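Local coordinates for type II restriction enzyme NgoMIV (Neisseria gonorrhoeae, PDB 1FIU), which cuts double-stranded DNA at the sequence 5'-GCCGGC-3' after the first G, working as a magnesium-dependent homotetramer, at residues 76-88 with 274-286. Residues are numbered along the deposited sequence; the frame is centred on the assembly and turned at random.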
loop_
_atom_site.group_PDB
_atom_site.type_symbol
_atom_site.label_atom_id
_atom_site.label_comp_id
_atom_site.label_asym_id
_atom_site.label_seq_id
_atom_site.Cartn_x
_atom_site.Cartn_y
_atom_site.Cartn_z
ATOM N N PHE I 76 -7.432 29.708 -11.858
ATOM C CA PHE I 76 -8.672 29.170 -12.381
ATOM C C PHE I 76 -9.428 28.449 -11.267
ATOM O O PHE I 76 -10.635 28.621 -11.127
ATOM C CB PHE I 76 -8.399 28.177 -13.521
ATOM C CG PHE I 76 -9.594 27.373 -13.907
ATOM C CD1 PHE I 76 -10.610 27.923 -14.694
ATOM C CD2 PHE I 76 -9.755 26.082 -13.407
ATOM C CE1 PHE I 76 -11.774 27.192 -14.968
ATOM C CE2 PHE I 76 -10.902 25.352 -13.667
ATOM C CZ PHE I 76 -11.915 25.897 -14.444
ATOM N N VAL I 77 -8.715 27.628 -10.490
ATOM C CA VAL I 77 -9.369 26.886 -9.419
ATOM C C VAL I 77 -9.937 27.836 -8.372
ATOM O O VAL I 77 -11.095 27.705 -7.959
ATOM C CB VAL I 77 -8.403 25.864 -8.762
ATOM C CG1 VAL I 77 -9.023 25.302 -7.454
ATOM C CG2 VAL I 77 -8.152 24.703 -9.736
ATOM N N GLN I 78 -9.136 28.810 -7.973
ATOM C CA GLN I 78 -9.581 29.780 -6.981
ATOM C C GLN I 78 -10.853 30.501 -7.427
ATOM O O GLN I 78 -11.846 30.563 -6.699
ATOM C CB GLN I 78 -8.474 30.795 -6.740
ATOM C CG GLN I 78 -8.753 31.780 -5.611
ATOM C CD GLN I 78 -7.638 32.810 -5.476
ATOM O OE1 GLN I 78 -7.313 33.515 -6.436
ATOM N NE2 GLN I 78 -7.043 32.899 -4.289
ATOM N N SER I 79 -10.840 31.007 -8.657
ATOM C CA SER I 79 -11.979 31.749 -9.169
ATOM C C SER I 79 -13.251 30.927 -9.353
ATOM O O SER I 79 -14.348 31.374 -9.002
ATOM C CB SER I 79 -11.576 32.424 -10.494
ATOM O OG SER I 79 -12.530 33.404 -10.854
ATOM N N ALA I 80 -13.137 29.728 -9.915
ATOM C CA ALA I 80 -14.321 28.913 -10.133
ATOM C C ALA I 80 -14.884 28.302 -8.832
ATOM O O ALA I 80 -16.098 28.282 -8.617
ATOM C CB ALA I 80 -14.014 27.799 -11.163
ATOM N N PHE I 81 -13.993 27.830 -7.953
ATOM C CA PHE I 81 -14.443 27.209 -6.712
ATOM C C PHE I 81 -15.151 28.204 -5.805
ATOM O O PHE I 81 -16.081 27.841 -5.058
ATOM C CB PHE I 81 -13.242 26.572 -5.984
ATOM C CG PHE I 81 -13.639 25.682 -4.835
ATOM C CD1 PHE I 81 -14.472 24.585 -5.032
ATOM C CD2 PHE I 81 -13.163 25.944 -3.552
ATOM C CE1 PHE I 81 -14.830 23.752 -3.967
ATOM C CE2 PHE I 81 -13.510 25.119 -2.487
ATOM C CZ PHE I 81 -14.343 24.024 -2.689
ATOM N N GLU I 82 -14.716 29.455 -5.884
ATOM C CA GLU I 82 -15.315 30.526 -5.095
ATOM C C GLU I 82 -16.818 30.648 -5.371
ATOM O O GLU I 82 -17.583 31.066 -4.495
ATOM C CB GLU I 82 -14.620 31.856 -5.396
ATOM C CG GLU I 82 -15.132 33.013 -4.551
ATOM C CD GLU I 82 -14.349 34.301 -4.774
ATOM O OE1 GLU I 82 -13.588 34.387 -5.766
ATOM O OE2 GLU I 82 -14.501 35.237 -3.954
ATOM N N LYS I 83 -17.252 30.257 -6.575
ATOM C CA LYS I 83 -18.665 30.349 -6.946
ATOM C C LYS I 83 -19.516 29.177 -6.458
ATOM O O LYS I 83 -20.730 29.137 -6.672
ATOM C CB LYS I 83 -18.790 30.495 -8.476
ATOM C CG LYS I 83 -18.034 31.717 -8.985
ATOM C CD LYS I 83 -18.169 31.928 -10.480
ATOM C CE LYS I 83 -17.467 33.233 -10.897
ATOM N NZ LYS I 83 -18.066 34.438 -10.212
ATOM N N LEU I 84 -18.887 28.229 -5.767
ATOM C CA LEU I 84 -19.613 27.061 -5.292
ATOM C C LEU I 84 -19.850 27.060 -3.770
ATOM O O LEU I 84 -20.132 26.021 -3.173
ATOM C CB LEU I 84 -18.857 25.794 -5.727
ATOM C CG LEU I 84 -18.753 25.593 -7.255
ATOM C CD1 LEU I 84 -17.875 24.386 -7.562
ATOM C CD2 LEU I 84 -20.152 25.413 -7.854
ATOM N N GLN I 85 -19.761 28.226 -3.150
ATOM C CA GLN I 85 -19.958 28.321 -1.700
ATOM C C GLN I 85 -21.306 27.758 -1.203
ATOM O O GLN I 85 -21.408 27.313 -0.058
ATOM C CB GLN I 85 -19.788 29.775 -1.249
ATOM C CG GLN I 85 -20.051 29.989 0.234
ATOM C CD GLN I 85 -18.813 29.766 1.103
ATOM O OE1 GLN I 85 -18.910 29.719 2.331
ATOM N NE2 GLN I 85 -17.648 29.650 0.467
ATOM N N HIS I 86 -22.343 27.778 -2.035
ATOM C CA HIS I 86 -23.643 27.244 -1.618
ATOM C C HIS I 86 -23.703 25.721 -1.624
ATOM O O HIS I 86 -24.569 25.134 -0.974
ATOM C CB HIS I 86 -24.783 27.810 -2.492
ATOM C CG HIS I 86 -24.661 27.475 -3.944
ATOM N ND1 HIS I 86 -23.577 27.860 -4.704
ATOM C CD2 HIS I 86 -25.485 26.793 -4.776
ATOM C CE1 HIS I 86 -23.736 27.429 -5.942
ATOM N NE2 HIS I 86 -24.885 26.781 -6.014
ATOM N N ILE I 87 -22.815 25.064 -2.366
ATOM C CA ILE I 87 -22.832 23.610 -2.344
ATOM C C ILE I 87 -21.662 23.051 -1.528
ATOM O O ILE I 87 -21.657 21.867 -1.182
ATOM C CB ILE I 87 -22.823 22.978 -3.755
ATOM C CG1 ILE I 87 -21.567 23.381 -4.508
ATOM C CG2 ILE I 87 -24.114 23.375 -4.519
ATOM C CD1 ILE I 87 -21.425 22.653 -5.851
ATOM N N ARG I 88 -20.681 23.906 -1.217
ATOM C CA ARG I 88 -19.515 23.506 -0.414
ATOM C C ARG I 88 -18.973 24.744 0.311
ATOM O O ARG I 88 -17.922 25.301 -0.015
ATOM C CB ARG I 88 -18.421 22.882 -1.299
ATOM C CG ARG I 88 -17.388 22.029 -0.512
ATOM C CD ARG I 88 -18.008 20.779 0.147
ATOM N NE ARG I 88 -16.993 19.763 0.468
ATOM C CZ ARG I 88 -16.244 19.730 1.577
ATOM N NH1 ARG I 88 -16.387 20.666 2.522
ATOM N NH2 ARG I 88 -15.333 18.774 1.728
ATOM N N LEU I 274 -10.142 10.385 -16.504
ATOM C CA LEU I 274 -9.806 11.640 -17.173
ATOM C C LEU I 274 -11.033 12.524 -17.420
ATOM O O LEU I 274 -12.070 12.052 -17.917
ATOM C CB LEU I 274 -9.105 11.334 -18.522
ATOM C CG LEU I 274 -8.610 12.549 -19.297
ATOM C CD1 LEU I 274 -7.533 13.302 -18.472
ATOM C CD2 LEU I 274 -8.049 12.088 -20.653
ATOM N N LYS I 275 -10.925 13.807 -17.058
ATOM C CA LYS I 275 -12.000 14.770 -17.241
ATOM C C LYS I 275 -11.423 16.080 -17.778
ATOM O O LYS I 275 -10.232 16.155 -18.077
ATOM C CB LYS I 275 -12.720 15.028 -15.904
ATOM C CG LYS I 275 -13.386 13.783 -15.298
ATOM C CD LYS I 275 -14.052 14.117 -13.954
ATOM C CE LYS I 275 -14.649 12.871 -13.279
ATOM N NZ LYS I 275 -15.560 13.297 -12.136
ATOM N N ASP I 276 -12.266 17.103 -17.897
ATOM C CA ASP I 276 -11.822 18.399 -18.400
ATOM C C ASP I 276 -11.474 19.310 -17.217
ATOM O O ASP I 276 -11.990 19.104 -16.116
ATOM C CB ASP I 276 -12.946 19.087 -19.178
ATOM C CG ASP I 276 -12.511 20.418 -19.758
ATOM O OD1 ASP I 276 -11.587 20.423 -20.596
ATOM O OD2 ASP I 276 -13.083 21.453 -19.386
ATOM N N ILE I 277 -10.637 20.318 -17.455
ATOM C CA ILE I 277 -10.268 21.273 -16.391
ATOM C C ILE I 277 -11.555 21.871 -15.757
ATOM O O ILE I 277 -11.598 22.122 -14.549
ATOM C CB ILE I 277 -9.356 22.425 -16.970
ATOM C CG1 ILE I 277 -8.976 23.441 -15.888
ATOM C CG2 ILE I 277 -10.063 23.147 -18.107
ATOM C CD1 ILE I 277 -8.119 22.888 -14.824
ATOM N N SER I 278 -12.616 22.059 -16.555
ATOM C CA SER I 278 -13.862 22.638 -16.033
ATOM C C SER I 278 -14.618 21.734 -15.049
ATOM O O SER I 278 -15.521 22.187 -14.345
ATOM C CB SER I 278 -14.819 23.047 -17.199
ATOM O OG SER I 278 -15.375 21.924 -17.848
ATOM N N ASP I 279 -14.266 20.461 -15.007
ATOM C CA ASP I 279 -14.909 19.524 -14.082
ATOM C C ASP I 279 -14.270 19.623 -12.695
ATOM O O ASP I 279 -14.875 19.228 -11.677
ATOM C CB ASP I 279 -14.721 18.098 -14.595
ATOM C CG ASP I 279 -15.514 17.837 -15.848
ATOM O OD1 ASP I 279 -16.734 18.032 -15.773
ATOM O OD2 ASP I 279 -14.922 17.451 -16.884
ATOM N N LEU I 280 -13.063 20.171 -12.647
ATOM C CA LEU I 280 -12.336 20.209 -11.379
ATOM C C LEU I 280 -12.976 20.992 -10.235
ATOM O O LEU I 280 -13.098 20.461 -9.115
ATOM C CB LEU I 280 -10.890 20.674 -11.601
ATOM C CG LEU I 280 -10.027 20.671 -10.327
ATOM C CD1 LEU I 280 -10.067 19.287 -9.649
ATOM C CD2 LEU I 280 -8.597 21.057 -10.684
ATOM N N PRO I 281 -13.398 22.248 -10.471
ATOM C CA PRO I 281 -14.014 23.001 -9.361
ATOM C C PRO I 281 -15.196 22.266 -8.736
ATOM O O PRO I 281 -15.290 22.155 -7.510
ATOM C CB PRO I 281 -14.437 24.311 -10.018
ATOM C CG PRO I 281 -13.439 24.473 -11.132
ATOM C CD PRO I 281 -13.338 23.070 -11.692
ATOM N N LEU I 282 -16.089 21.723 -9.565
ATOM C CA LEU I 282 -17.233 20.978 -9.034
ATOM C C LEU I 282 -16.801 19.674 -8.349
ATOM O O LEU I 282 -17.403 19.268 -7.349
ATOM C CB LEU I 282 -18.250 20.671 -10.149
ATOM C CG LEU I 282 -19.367 21.702 -10.318
ATOM C CD1 LEU I 282 -20.101 21.437 -11.639
ATOM C CD2 LEU I 282 -20.346 21.636 -9.127
ATOM N N ASP I 283 -15.769 19.001 -8.870
ATOM C CA ASP I 283 -15.315 17.772 -8.222
ATOM C C ASP I 283 -14.698 18.090 -6.842
ATOM O O ASP I 283 -14.704 17.246 -5.961
ATOM C CB ASP I 283 -14.321 17.019 -9.109
ATOM C CG ASP I 283 -15.026 16.157 -10.154
ATOM O OD1 ASP I 283 -16.272 16.080 -10.113
ATOM O OD2 ASP I 283 -14.329 15.552 -10.986
ATOM N N LEU I 284 -14.177 19.302 -6.662
ATOM C CA LEU I 284 -13.636 19.698 -5.361
ATOM C C LEU I 284 -14.776 20.035 -4.377
ATOM O O LEU I 284 -14.528 20.299 -3.197
ATOM C CB LEU I 284 -12.738 20.924 -5.522
ATOM C CG LEU I 284 -11.401 20.703 -6.249
ATOM C CD1 LEU I 284 -10.695 22.042 -6.383
ATOM C CD2 LEU I 284 -10.518 19.708 -5.503
ATOM N N ALA I 285 -16.019 20.033 -4.843
ATOM C CA ALA I 285 -17.149 20.349 -3.964
ATOM C C ALA I 285 -17.897 19.116 -3.432
ATOM O O ALA I 285 -18.910 19.269 -2.742
ATOM C CB ALA I 285 -18.140 21.258 -4.712
ATOM N N VAL I 286 -17.422 17.901 -3.718
ATOM C CA VAL I 286 -18.157 16.711 -3.260
ATOM C C VAL I 286 -18.223 16.584 -1.725
ATOM O O VAL I 286 -19.250 16.052 -1.192
ATOM C CB VAL I 286 -17.551 15.402 -3.824
ATOM C CG1 VAL I 286 -17.617 15.392 -5.360
ATOM C CG2 VAL I 286 -16.138 15.250 -3.332
ATOM O OXT VAL I 286 -17.227 17.000 -1.080
#
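Pro281 sets its ring against Phe76 and Ala80 on helix 62-81. Its CG presses on Ala80 CB at 3.4 Å, closer than carbons usually pack, and meets Phe76 CE2 at 3.7 Å. The two side chains, Phe76 and Pro281, cross at about a right angle, and CG comes to the Phe76 ring obliquely. Ile277 runs past Phe76 in the opposite sense, with its CG1 3.5 Å from Phe76 CE2. Val77 splits its branches: CG1 touches Leu284 CD1, and CG2 touches Leu280 CD2. Phe81 has CG anti to its backbone N (chi1 -169°), which swings the ring toward Leu284, so that Phe81 CE1 lies 3.8 Å from Leu284 CB. The Pro281 carbonyl oxygen sits at the edge of the Phe81 ring. Further on, Ile87 CD1 touches both Leu282 CD2 (3.6 Å) and Ala285 CB (3.7 Å).

The polar end is the C-terminus. The Arg88 chain bends at chi2 (65°) and lies along Ala285, with NE donating to Val286 OXT of its own chain at 3.2 Å (N-H...O angle 154°). OXT lies slightly out of the guanidinium plane. Arg88 NH2 reaches Val286 OXT of the second subunit, and the reverse bond also forms. This buried, mainly apolar packing joins helix 62-81 to the C-terminal end that follows strand 274-276, outermost on its side of this chain's sheet in the PDDEXK-clan core. The reciprocal arginine-carboxylate bridges imply that the chain terminus is part of the subunit interface, where Arg88 from each of the two subunits probably helps stabilise the carboxylate's negative charge.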